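Local coordinates for fat acid-binding protein (Eubacterium ventriosum, PDB 3NYI) that binds a long-chain fatty acid, seen here as stearic acid, and probably serves as a lipid-binding protein of the DegV family, at residues Arg48-Val56 / Val240-Glu248; Leu133-Asp144 / Leu287-Thr295. All blocks are in the same frame, centred on the assembly; numbering follows the deposited sequence.

Both contacts tie a helix to the six-stranded mixed sheet that contains strands 236-242 and 285-291, which are neighbours in it. Contact 1 (48-56 with 240-248) lies at the C-terminal end of strand 236-242. Contact 2 (133-144 with 287-295) lies along strand 285-291 and the chain end that follows. Their centres are about 26 Å apart, on opposite sides of the chain's centre. They meet where Val240 CG2 packs 4.3 Å from Leu287 CB. The bound stearic acid passes close to both. Its terminal carbon C18 is 3.8 Å from Gly241 CA, and it also touches Leu287. Its hydrogen bonds go to Ser97 and Thr65.

Contact 1: Arg48-Val56 / Val240-Glu248; sequences RDECYQRMV and VGYGYDKEE. With STE (stearic acid), chain C.
The turn that leaves strand 236-242 and leads into helix 246-260 packs against helix 48-57, next to the hydrocarbon end of the bound stearic acid. Arg48 reaches across to this turn. With CG anti to the backbone N (chi1 -179°) and a bend at chi2, the chain carries the guanidinium to the Gly243 carbonyl. Arg48 NH2 donates to Gly243 O at 2.8 Å, with an N-H...O angle of 151°. This donor sits above the Gly243 carbonyl plane. Arg48 NH1 forms a salt bridge with Asp49 OD1 at 3.1 Å, in the guanidinium plane. Lys246 NZ makes a second salt bridge, to Asp49 OD2 from above the carboxylate plane, at 3.2 Å. Asp49 thus stands between two cations and probably offsets their repulsion. An alanine in place of Arg48 would probably leave Gly243 O without this donor and Asp49 with Lys246 as its remaining partner in the network.

The Tyr52 ring packs against the Arg48 guanidinium. Tyr52 CE1 lies over one face of the guanidinium, offset toward its rim. Tyr52 CE2 is 3.5 Å from Tyr244 N. Farther along the helix, Val56 CG2 sits over the centre of the Tyr244 ring, 3.7 Å from the centroid, in a CH-pi contact. The Tyr52 CB approaches the edge of the same ring. Asp245 N-caps the next helix, with OD1 accepting from Glu248 N at 3.0 Å.

Gly241 has no side chain, and its backbone lies against the tail end of the lipid. Ile272 O, just beyond strand 270-271, accepts from both Arg48 NE and Tyr52 OH. Helix 274-280 packs on Cys51 and Tyr52, and Met253 of helix 246-260 touches Tyr242.

Contact 2: Leu133-Asp144 / Leu287-Thr295; sequences LLIDQFVRMLED and LGVIRKYET
Tyr293 packs on helix 128-143 just after strand 285-291 ends. Met141 CG lies over the centre of one ring face, 3.3 Å from the Tyr293 centroid, in a CH-pi contact. Met141 SE (the residue is selenomethionine) sits obliquely, 4.3 Å from the Tyr293 centroid, a Met-aromatic contact. Glu294 CD covers the opposite face, toward the rim. Tyr293 OH donates to Asp144 OD2 at 2.6 Å, on the anti lone pair. At the other end of the residue, Tyr293 N donates to Gln137 OE1 at 2.8 Å, from above the amide plane. The bend of Gln137 at chi2 (-64°) turns its amide to this N-H. A water accepts from Gln137 NE2 and donates to Glu294 OE1.

Toward the start of the helix the contact becomes apolar. Ile290 CG2 meets Leu133 CB at 3.8 Å, and Ile290 CD1 meets Leu134 CD1 at 3.9 Å. Leu133 CD1 rests on the Gly288 backbone, 3.5 Å from Gly288 C.

Arg140 is held by Asp136 within the helix and by Asp265. Helix segment 133-143 runs at 35° to strand 287-291, the axes 9.1 Å apart at their closest. Leu133 and Gln137 also touch neighbouring strand 236-242, while helix 148-161 packs against Leu134, Met141 and Ile290.

Contact 1: Arg48-Val56 / Val240-Glu248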
loop_
_atom_site.group_PDB
_atom_site.type_symbol
_atom_site.label_atom_id
_atom_site.label_comp_id
_atom_site.label_asym_id
_atom_site.label_seq_id
_atom_site.Cartn_x
_atom_site.Cartn_y
_atom_site.Cartn_z
ATOM N N ARG A 48 10.472 9.174 -5.601
ATOM C CA ARG A 48 9.073 9.077 -5.944
ATOM C C ARG A 48 8.662 10.228 -6.861
ATOM O O ARG A 48 8.013 10.021 -7.889
ATOM C CB ARG A 48 8.252 9.079 -4.659
ATOM C CG ARG A 48 6.783 8.970 -4.873
ATOM C CD ARG A 48 6.140 10.288 -4.615
ATOM N NE ARG A 48 4.698 10.146 -4.512
ATOM C CZ ARG A 48 3.851 11.145 -4.698
ATOM N NH1 ARG A 48 4.326 12.343 -4.999
ATOM N NH2 ARG A 48 2.541 10.947 -4.589
ATOM N N ASP A 49 9.057 11.446 -6.506
ATOM C CA ASP A 49 8.683 12.599 -7.315
ATOM C C ASP A 49 9.234 12.541 -8.748
ATOM O O ASP A 49 8.528 12.907 -9.690
ATOM C CB ASP A 49 9.054 13.909 -6.605
ATOM C CG ASP A 49 8.132 14.213 -5.426
ATOM O OD1 ASP A 49 7.208 13.413 -5.159
ATOM O OD2 ASP A 49 8.326 15.249 -4.759
ATOM N N GLU A 50 10.472 12.070 -8.914
ATOM C CA GLU A 50 11.081 11.966 -10.243
ATOM C C GLU A 50 10.297 11.014 -11.128
ATOM O O GLU A 50 10.094 11.270 -12.314
ATOM C CB GLU A 50 12.500 11.420 -10.165
ATOM C CG GLU A 50 13.473 12.179 -9.311
ATOM C CD GLU A 50 14.838 11.525 -9.346
ATOM O OE1 GLU A 50 15.204 10.843 -8.367
ATOM O OE2 GLU A 50 15.533 11.670 -10.374
ATOM N N CYS A 51 9.893 9.887 -10.553
ATOM C CA CYS A 51 9.150 8.895 -11.310
ATOM C C CYS A 51 7.825 9.460 -11.815
ATOM O O CYS A 51 7.462 9.258 -12.971
ATOM C CB CYS A 51 8.912 7.643 -10.459
ATOM S SG CYS A 51 8.162 6.280 -11.357
ATOM N N TYR A 52 7.091 10.153 -10.947
ATOM C CA TYR A 52 5.826 10.733 -11.361
ATOM C C TYR A 52 6.069 11.710 -12.513
ATOM O O TYR A 52 5.278 11.789 -13.459
ATOM C CB TYR A 52 5.155 11.459 -10.200
ATOM C CG TYR A 52 4.247 10.594 -9.325
ATOM C CD1 TYR A 52 4.765 9.817 -8.295
ATOM C CD2 TYR A 52 2.869 10.593 -9.509
ATOM C CE1 TYR A 52 3.918 9.045 -7.479
ATOM C CE2 TYR A 52 2.020 9.829 -8.698
ATOM C CZ TYR A 52 2.551 9.060 -7.691
ATOM O OH TYR A 52 1.706 8.304 -6.882
ATOM N N GLN A 53 7.161 12.461 -12.418
ATOM C CA GLN A 53 7.510 13.439 -13.450
ATOM C C GLN A 53 7.706 12.788 -14.812
ATOM O O GLN A 53 7.158 13.259 -15.810
ATOM C CB GLN A 53 8.759 14.236 -13.066
ATOM C CG GLN A 53 8.467 15.568 -12.396
ATOM C CD GLN A 53 7.580 16.483 -13.233
ATOM O OE1 GLN A 53 7.558 16.413 -14.463
ATOM N NE2 GLN A 53 6.842 17.350 -12.559
ATOM N N ARG A 54 8.483 11.708 -14.854
ATOM C CA ARG A 54 8.715 11.002 -16.108
ATOM C C ARG A 54 7.391 10.629 -16.760
ATOM O O ARG A 54 7.222 10.774 -17.959
ATOM C CB ARG A 54 9.566 9.749 -15.889
ATOM C CG ARG A 54 11.021 10.028 -15.553
ATOM C CD ARG A 54 11.750 10.648 -16.734
ATOM N NE ARG A 54 11.616 9.841 -17.946
ATOM C CZ ARG A 54 12.382 8.795 -18.237
ATOM N NH1 ARG A 54 13.341 8.417 -17.401
ATOM N NH2 ARG A 54 12.187 8.122 -19.364
HETATM N N MSE A 55 6.442 10.147 -15.962
HETATM C CA MSE A 55 5.147 9.755 -16.519
HETATM C C MSE A 55 4.319 10.954 -16.955
HETATM O O MSE A 55 3.632 10.900 -17.974
HETATM C CB MSE A 55 4.345 8.898 -15.531
HETATM C CG MSE A 55 5.032 7.608 -15.140
HETATM SE SE MSE A 55 3.826 6.564 -13.980
HETATM C CE MSE A 55 2.952 5.539 -15.277
ATOM N N VAL A 56 4.364 12.026 -16.168
ATOM C CA VAL A 56 3.602 13.229 -16.490
ATOM C C VAL A 56 4.151 13.912 -17.751
ATOM O O VAL A 56 3.390 14.407 -18.586
ATOM C CB VAL A 56 3.573 14.223 -15.313
ATOM C CG1 VAL A 56 3.027 15.560 -15.762
ATOM C CG2 VAL A 56 2.734 13.663 -14.155
ATOM N N VAL A 240 -5.388 9.192 3.987
ATOM C CA VAL A 240 -5.520 9.537 2.571
ATOM C C VAL A 240 -4.221 9.262 1.799
ATOM O O VAL A 240 -3.121 9.391 2.353
ATOM C CB VAL A 240 -5.936 11.033 2.391
ATOM C CG1 VAL A 240 -5.633 11.523 0.991
ATOM C CG2 VAL A 240 -7.429 11.233 2.730
ATOM N N GLY A 241 -4.358 8.877 0.529
ATOM C CA GLY A 241 -3.223 8.780 -0.389
ATOM C C GLY A 241 -3.422 9.682 -1.603
ATOM O O GLY A 241 -4.533 9.793 -2.137
ATOM N N TYR A 242 -2.349 10.326 -2.048
ATOM C CA TYR A 242 -2.425 11.229 -3.192
ATOM C C TYR A 242 -1.282 10.973 -4.167
ATOM O O TYR A 242 -0.248 10.415 -3.796
ATOM C CB TYR A 242 -2.399 12.692 -2.738
ATOM C CG TYR A 242 -1.205 13.039 -1.882
ATOM C CD1 TYR A 242 0.009 13.403 -2.459
ATOM C CD2 TYR A 242 -1.284 12.986 -0.497
ATOM C CE1 TYR A 242 1.104 13.715 -1.680
ATOM C CE2 TYR A 242 -0.191 13.292 0.293
ATOM C CZ TYR A 242 0.999 13.655 -0.303
ATOM O OH TYR A 242 2.088 13.962 0.480
ATOM N N GLY A 243 -1.483 11.390 -5.410
ATOM C CA GLY A 243 -0.530 11.128 -6.471
ATOM C C GLY A 243 0.311 12.349 -6.775
ATOM O O GLY A 243 0.949 12.916 -5.884
ATOM N N TYR A 244 0.296 12.761 -8.035
ATOM C CA TYR A 244 1.197 13.803 -8.512
ATOM C C TYR A 244 0.906 15.162 -7.883
ATOM O O TYR A 244 1.821 15.904 -7.514
ATOM C CB TYR A 244 1.100 13.895 -10.034
ATOM C CG TYR A 244 1.984 14.956 -10.647
ATOM C CD1 TYR A 244 3.366 14.826 -10.630
ATOM C CD2 TYR A 244 1.433 16.070 -11.264
ATOM C CE1 TYR A 244 4.184 15.781 -11.200
ATOM C CE2 TYR A 244 2.242 17.037 -11.840
ATOM C CZ TYR A 244 3.617 16.882 -11.805
ATOM O OH TYR A 244 4.431 17.835 -12.371
ATOM N N ASP A 245 -0.375 15.482 -7.758
ATOM C CA ASP A 245 -0.793 16.800 -7.292
ATOM C C ASP A 245 -1.013 16.816 -5.783
ATOM O O ASP A 245 -2.076 16.429 -5.302
ATOM C CB ASP A 245 -2.069 17.222 -8.017
ATOM C CG ASP A 245 -2.506 18.636 -7.668
ATOM O OD1 ASP A 245 -2.033 19.192 -6.655
ATOM O OD2 ASP A 245 -3.336 19.186 -8.416
ATOM N N LYS A 246 -0.005 17.280 -5.048
ATOM C CA LYS A 246 -0.070 17.346 -3.590
ATOM C C LYS A 246 -1.183 18.264 -3.073
ATOM O O LYS A 246 -1.822 17.956 -2.066
ATOM C CB LYS A 246 1.281 17.769 -3.013
ATOM C CG LYS A 246 2.415 16.830 -3.388
ATOM C CD LYS A 246 3.645 17.056 -2.523
ATOM C CE LYS A 246 4.775 16.097 -2.903
ATOM N NZ LYS A 246 5.313 16.358 -4.272
ATOM N N GLU A 247 -1.411 19.381 -3.765
ATOM C CA GLU A 247 -2.427 20.349 -3.354
ATOM C C GLU A 247 -3.812 19.734 -3.390
ATOM O O GLU A 247 -4.638 19.967 -2.499
ATOM C CB GLU A 247 -2.418 21.580 -4.262
ATOM C CG GLU A 247 -1.076 22.242 -4.410
ATOM C CD GLU A 247 -0.365 22.405 -3.089
ATOM O OE1 GLU A 247 -1.040 22.722 -2.084
ATOM O OE2 GLU A 247 0.870 22.217 -3.059
ATOM N N GLU A 248 -4.069 18.978 -4.451
ATOM C CA GLU A 248 -5.327 18.266 -4.590
ATOM C C GLU A 248 -5.460 17.310 -3.422
ATOM O O GLU A 248 -6.527 17.189 -2.816
ATOM C CB GLU A 248 -5.380 17.494 -5.910
ATOM C CG GLU A 248 -6.708 16.779 -6.118
ATOM C CD GLU A 248 -6.720 15.843 -7.318
ATOM O OE1 GLU A 248 -5.678 15.219 -7.605
ATOM O OE2 GLU A 248 -7.784 15.719 -7.965
HETATM C C1 STE C . 5.898 -6.124 -8.979
HETATM O O1 STE C . 6.015 -7.202 -8.481
HETATM O O2 STE C . 6.326 -5.938 -10.080
HETATM C C2 STE C . 5.002 -5.063 -8.301
HETATM C C3 STE C . 3.598 -5.034 -8.957
HETATM C C4 STE C . 2.750 -3.892 -8.344
HETATM C C5 STE C . 1.274 -3.990 -8.793
HETATM C C6 STE C . 0.467 -2.806 -8.212
HETATM C C7 STE C . -0.995 -2.819 -8.727
HETATM C C8 STE C . -1.782 -1.707 -7.987
HETATM C C9 STE C . -3.249 -1.645 -8.471
HETATM C C10 STE C . -3.958 -0.458 -7.762
HETATM C C11 STE C . -4.284 -0.873 -6.326
HETATM C C12 STE C . -3.837 0.125 -5.230
HETATM C C13 STE C . -3.684 1.581 -5.698
HETATM C C14 STE C . -4.390 2.463 -4.632
HETATM C C15 STE C . -3.971 3.945 -4.768
HETATM C C16 STE C . -4.963 4.813 -3.955
HETATM C C17 STE C . -4.489 4.913 -2.489
HETATM C C18 STE C . -5.361 5.912 -1.695
#

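Contact 2: Leu133-Asp144 / Leu287-Thr295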
loop_
_atom_site.group_PDB
_atom_site.type_symbol
_atom_site.label_atom_id
_atom_site.label_comp_id
_atom_site.label_asym_id
_atom_site.label_seq_id
_atom_site.Cartn_x
_atom_site.Cartn_y
_atom_site.Cartn_z
ATOM N N LEU A 133 -1.495 1.293 6.911
ATOM C CA LEU A 133 -2.435 1.179 8.052
ATOM C C LEU A 133 -2.259 -0.128 8.823
ATOM O O LEU A 133 -2.314 -0.139 10.056
ATOM C CB LEU A 133 -3.886 1.298 7.570
ATOM C CG LEU A 133 -4.287 2.723 7.182
ATOM C CD1 LEU A 133 -5.620 2.733 6.439
ATOM C CD2 LEU A 133 -4.343 3.619 8.442
ATOM N N LEU A 134 -2.057 -1.234 8.102
ATOM C CA LEU A 134 -1.872 -2.516 8.770
ATOM C C LEU A 134 -0.565 -2.542 9.556
ATOM O O LEU A 134 -0.532 -2.973 10.703
ATOM C CB LEU A 134 -1.904 -3.680 7.772
ATOM C CG LEU A 134 -1.761 -5.064 8.415
ATOM C CD1 LEU A 134 -3.027 -5.424 9.216
ATOM C CD2 LEU A 134 -1.476 -6.136 7.355
ATOM N N ILE A 135 0.523 -2.100 8.933
ATOM C CA ILE A 135 1.782 -2.049 9.638
ATOM C C ILE A 135 1.647 -1.196 10.894
ATOM O O ILE A 135 2.101 -1.568 11.972
ATOM C CB ILE A 135 2.892 -1.492 8.742
ATOM C CG1 ILE A 135 3.234 -2.527 7.668
ATOM C CG2 ILE A 135 4.107 -1.189 9.571
ATOM C CD1 ILE A 135 4.028 -1.938 6.458
ATOM N N ASP A 136 0.999 -0.055 10.744
ATOM C CA ASP A 136 0.788 0.838 11.879
ATOM C C ASP A 136 -0.055 0.208 13.000
ATOM O O ASP A 136 0.221 0.423 14.177
ATOM C CB ASP A 136 0.193 2.173 11.417
ATOM C CG ASP A 136 0.075 3.176 12.553
ATOM O OD1 ASP A 136 1.117 3.512 13.164
ATOM O OD2 ASP A 136 -1.065 3.589 12.847
ATOM N N GLN A 137 -1.065 -0.584 12.655
ATOM C CA GLN A 137 -1.800 -1.293 13.703
ATOM C C GLN A 137 -0.848 -2.236 14.438
ATOM O O GLN A 137 -0.891 -2.342 15.653
ATOM C CB GLN A 137 -2.998 -2.060 13.144
ATOM C CG GLN A 137 -4.176 -1.168 12.759
ATOM C CD GLN A 137 -4.769 -0.444 13.967
ATOM O OE1 GLN A 137 -5.074 -1.070 14.977
ATOM N NE2 GLN A 137 -4.913 0.878 13.868
ATOM N N PHE A 138 0.036 -2.903 13.695
ATOM C CA PHE A 138 0.998 -3.812 14.304
ATOM C C PHE A 138 1.977 -3.052 15.196
ATOM O O PHE A 138 2.262 -3.475 16.311
ATOM C CB PHE A 138 1.774 -4.592 13.221
ATOM C CG PHE A 138 2.291 -5.909 13.705
ATOM C CD1 PHE A 138 1.456 -7.016 13.742
ATOM C CD2 PHE A 138 3.600 -6.036 14.153
ATOM C CE1 PHE A 138 1.911 -8.229 14.212
ATOM C CE2 PHE A 138 4.068 -7.251 14.621
ATOM C CZ PHE A 138 3.223 -8.350 14.649
ATOM N N VAL A 139 2.494 -1.933 14.693
ATOM C CA VAL A 139 3.374 -1.071 15.482
ATOM C C VAL A 139 2.680 -0.625 16.771
ATOM O O VAL A 139 3.278 -0.647 17.851
ATOM C CB VAL A 139 3.835 0.167 14.681
ATOM C CG1 VAL A 139 4.479 1.204 15.612
ATOM C CG2 VAL A 139 4.793 -0.247 13.556
ATOM N N ARG A 140 1.416 -0.237 16.653
ATOM C CA ARG A 140 0.620 0.155 17.824
ATOM C C ARG A 140 0.510 -0.968 18.855
ATOM O O ARG A 140 0.747 -0.754 20.049
ATOM C CB ARG A 140 -0.777 0.597 17.410
ATOM C CG ARG A 140 -0.831 1.900 16.642
ATOM C CD ARG A 140 -2.246 2.160 16.144
ATOM N NE ARG A 140 -2.317 3.362 15.319
ATOM C CZ ARG A 140 -3.195 4.339 15.514
ATOM N NH1 ARG A 140 -4.085 4.252 16.502
ATOM N NH2 ARG A 140 -3.186 5.401 14.721
HETATM N N MSE A 141 0.152 -2.164 18.396
HETATM C CA MSE A 141 -0.036 -3.296 19.307
HETATM C C MSE A 141 1.209 -3.609 20.115
HETATM O O MSE A 141 1.136 -3.795 21.338
HETATM C CB MSE A 141 -0.560 -4.538 18.561
HETATM C CG MSE A 141 -2.001 -4.359 18.050
HETATM SE SE MSE A 141 -2.770 -5.984 17.268
HETATM C CE MSE A 141 -1.937 -5.869 15.501
ATOM N N LEU A 142 2.351 -3.657 19.433
ATOM C CA LEU A 142 3.619 -3.919 20.091
ATOM C C LEU A 142 4.014 -2.799 21.044
ATOM O O LEU A 142 4.498 -3.065 22.133
ATOM C CB LEU A 142 4.726 -4.164 19.060
ATOM C CG LEU A 142 4.452 -5.359 18.145
ATOM C CD1 LEU A 142 5.685 -5.687 17.312
ATOM C CD2 LEU A 142 4.014 -6.575 18.953
ATOM N N GLU A 143 3.804 -1.550 20.647
ATOM C CA GLU A 143 4.111 -0.437 21.542
ATOM C C GLU A 143 3.168 -0.395 22.746
ATOM O O GLU A 143 3.562 0.019 23.841
ATOM C CB GLU A 143 4.135 0.892 20.777
ATOM C CG GLU A 143 5.239 0.913 19.712
ATOM C CD GLU A 143 5.480 2.279 19.088
ATOM O OE1 GLU A 143 4.753 3.238 19.432
ATOM O OE2 GLU A 143 6.407 2.380 18.247
ATOM N N ASP A 144 1.934 -0.847 22.555
ATOM C CA ASP A 144 0.975 -0.898 23.661
ATOM C C ASP A 144 1.202 -2.127 24.550
ATOM O O ASP A 144 0.468 -2.358 25.509
ATOM C CB ASP A 144 -0.473 -0.852 23.148
ATOM C CG ASP A 144 -0.797 0.448 22.421
ATOM O OD1 ASP A 144 -0.020 1.416 22.572
ATOM O OD2 ASP A 144 -1.825 0.505 21.699
ATOM N N LEU A 287 -8.675 7.082 -0.271
ATOM C CA LEU A 287 -8.511 6.940 1.162
ATOM C C LEU A 287 -8.509 5.468 1.519
ATOM O O LEU A 287 -9.063 4.641 0.792
ATOM C CB LEU A 287 -9.626 7.682 1.926
ATOM C CG LEU A 287 -11.048 7.132 1.803
ATOM C CD1 LEU A 287 -11.847 7.434 3.058
ATOM C CD2 LEU A 287 -11.740 7.720 0.582
ATOM N N GLY A 288 -7.838 5.149 2.621
ATOM C CA GLY A 288 -7.812 3.807 3.165
ATOM C C GLY A 288 -8.357 3.816 4.579
ATOM O O GLY A 288 -8.270 4.825 5.296
ATOM N N VAL A 289 -8.946 2.700 4.984
ATOM C CA VAL A 289 -9.466 2.594 6.340
ATOM C C VAL A 289 -9.097 1.231 6.880
ATOM O O VAL A 289 -8.875 0.288 6.116
ATOM C CB VAL A 289 -11.011 2.773 6.400
ATOM C CG1 VAL A 289 -11.415 4.020 5.638
ATOM C CG2 VAL A 289 -11.722 1.524 5.842
ATOM N N ILE A 290 -9.026 1.126 8.196
ATOM C CA ILE A 290 -8.800 -0.163 8.832
ATOM C C ILE A 290 -9.372 -0.110 10.230
ATOM O O ILE A 290 -9.465 0.972 10.820
ATOM C CB ILE A 290 -7.283 -0.521 8.888
ATOM C CG1 ILE A 290 -7.076 -2.023 9.127
ATOM C CG2 ILE A 290 -6.591 0.297 9.970
ATOM C CD1 ILE A 290 -5.600 -2.514 8.887
ATOM N N ARG A 291 -9.753 -1.267 10.769
ATOM C CA ARG A 291 -10.319 -1.318 12.116
ATOM C C ARG A 291 -9.231 -1.008 13.132
ATOM O O ARG A 291 -8.081 -1.389 12.942
ATOM C CB ARG A 291 -10.894 -2.705 12.433
ATOM C CG ARG A 291 -12.307 -2.948 11.949
ATOM C CD ARG A 291 -13.298 -2.144 12.757
ATOM N NE ARG A 291 -13.399 -2.623 14.130
ATOM C CZ ARG A 291 -14.306 -3.501 14.550
ATOM N NH1 ARG A 291 -15.189 -4.018 13.702
ATOM N NH2 ARG A 291 -14.319 -3.869 15.820
ATOM N N LYS A 292 -9.594 -0.318 14.211
ATOM C CA LYS A 292 -8.667 -0.164 15.335
ATOM C C LYS A 292 -8.583 -1.489 16.077
ATOM O O LYS A 292 -9.607 -2.030 16.498
ATOM C CB LYS A 292 -9.138 0.922 16.304
ATOM C CG LYS A 292 -9.436 2.260 15.676
ATOM C CD LYS A 292 -10.387 3.024 16.616
ATOM C CE LYS A 292 -10.486 4.491 16.269
ATOM N NZ LYS A 292 -11.293 5.209 17.300
ATOM N N TYR A 293 -7.373 -2.021 16.242
ATOM C CA TYR A 293 -7.233 -3.329 16.890
ATOM C C TYR A 293 -7.950 -3.411 18.248
ATOM O O TYR A 293 -8.451 -4.470 18.611
ATOM C CB TYR A 293 -5.763 -3.740 17.040
ATOM C CG TYR A 293 -5.100 -3.192 18.281
ATOM C CD1 TYR A 293 -5.155 -3.887 19.486
ATOM C CD2 TYR A 293 -4.422 -1.978 18.251
ATOM C CE1 TYR A 293 -4.556 -3.383 20.632
ATOM C CE2 TYR A 293 -3.817 -1.472 19.388
ATOM C CZ TYR A 293 -3.891 -2.176 20.574
ATOM O OH TYR A 293 -3.285 -1.674 21.703
ATOM N N GLU A 294 -7.988 -2.298 18.981
ATOM C CA GLU A 294 -8.593 -2.251 20.326
ATOM C C GLU A 294 -10.052 -2.672 20.327
ATOM O O GLU A 294 -10.593 -3.083 21.358
ATOM C CB GLU A 294 -8.541 -0.833 20.912
ATOM C CG GLU A 294 -7.156 -0.288 21.136
ATOM C CD GLU A 294 -6.686 0.567 19.980
ATOM O OE1 GLU A 294 -7.075 0.273 18.829
ATOM O OE2 GLU A 294 -5.930 1.532 20.225
ATOM N N THR A 295 -10.693 -2.534 19.174
ATOM C CA THR A 295 -12.129 -2.735 19.069
ATOM C C THR A 295 -12.481 -4.159 18.646
ATOM O O THR A 295 -13.654 -4.540 18.614
ATOM C CB THR A 295 -12.752 -1.706 18.090
ATOM O OG1 THR A 295 -12.263 -1.942 16.766
ATOM C CG2 THR A 295 -12.371 -0.296 18.501
HETATM O O HOH W 1 -5.818 1.660 16.750
#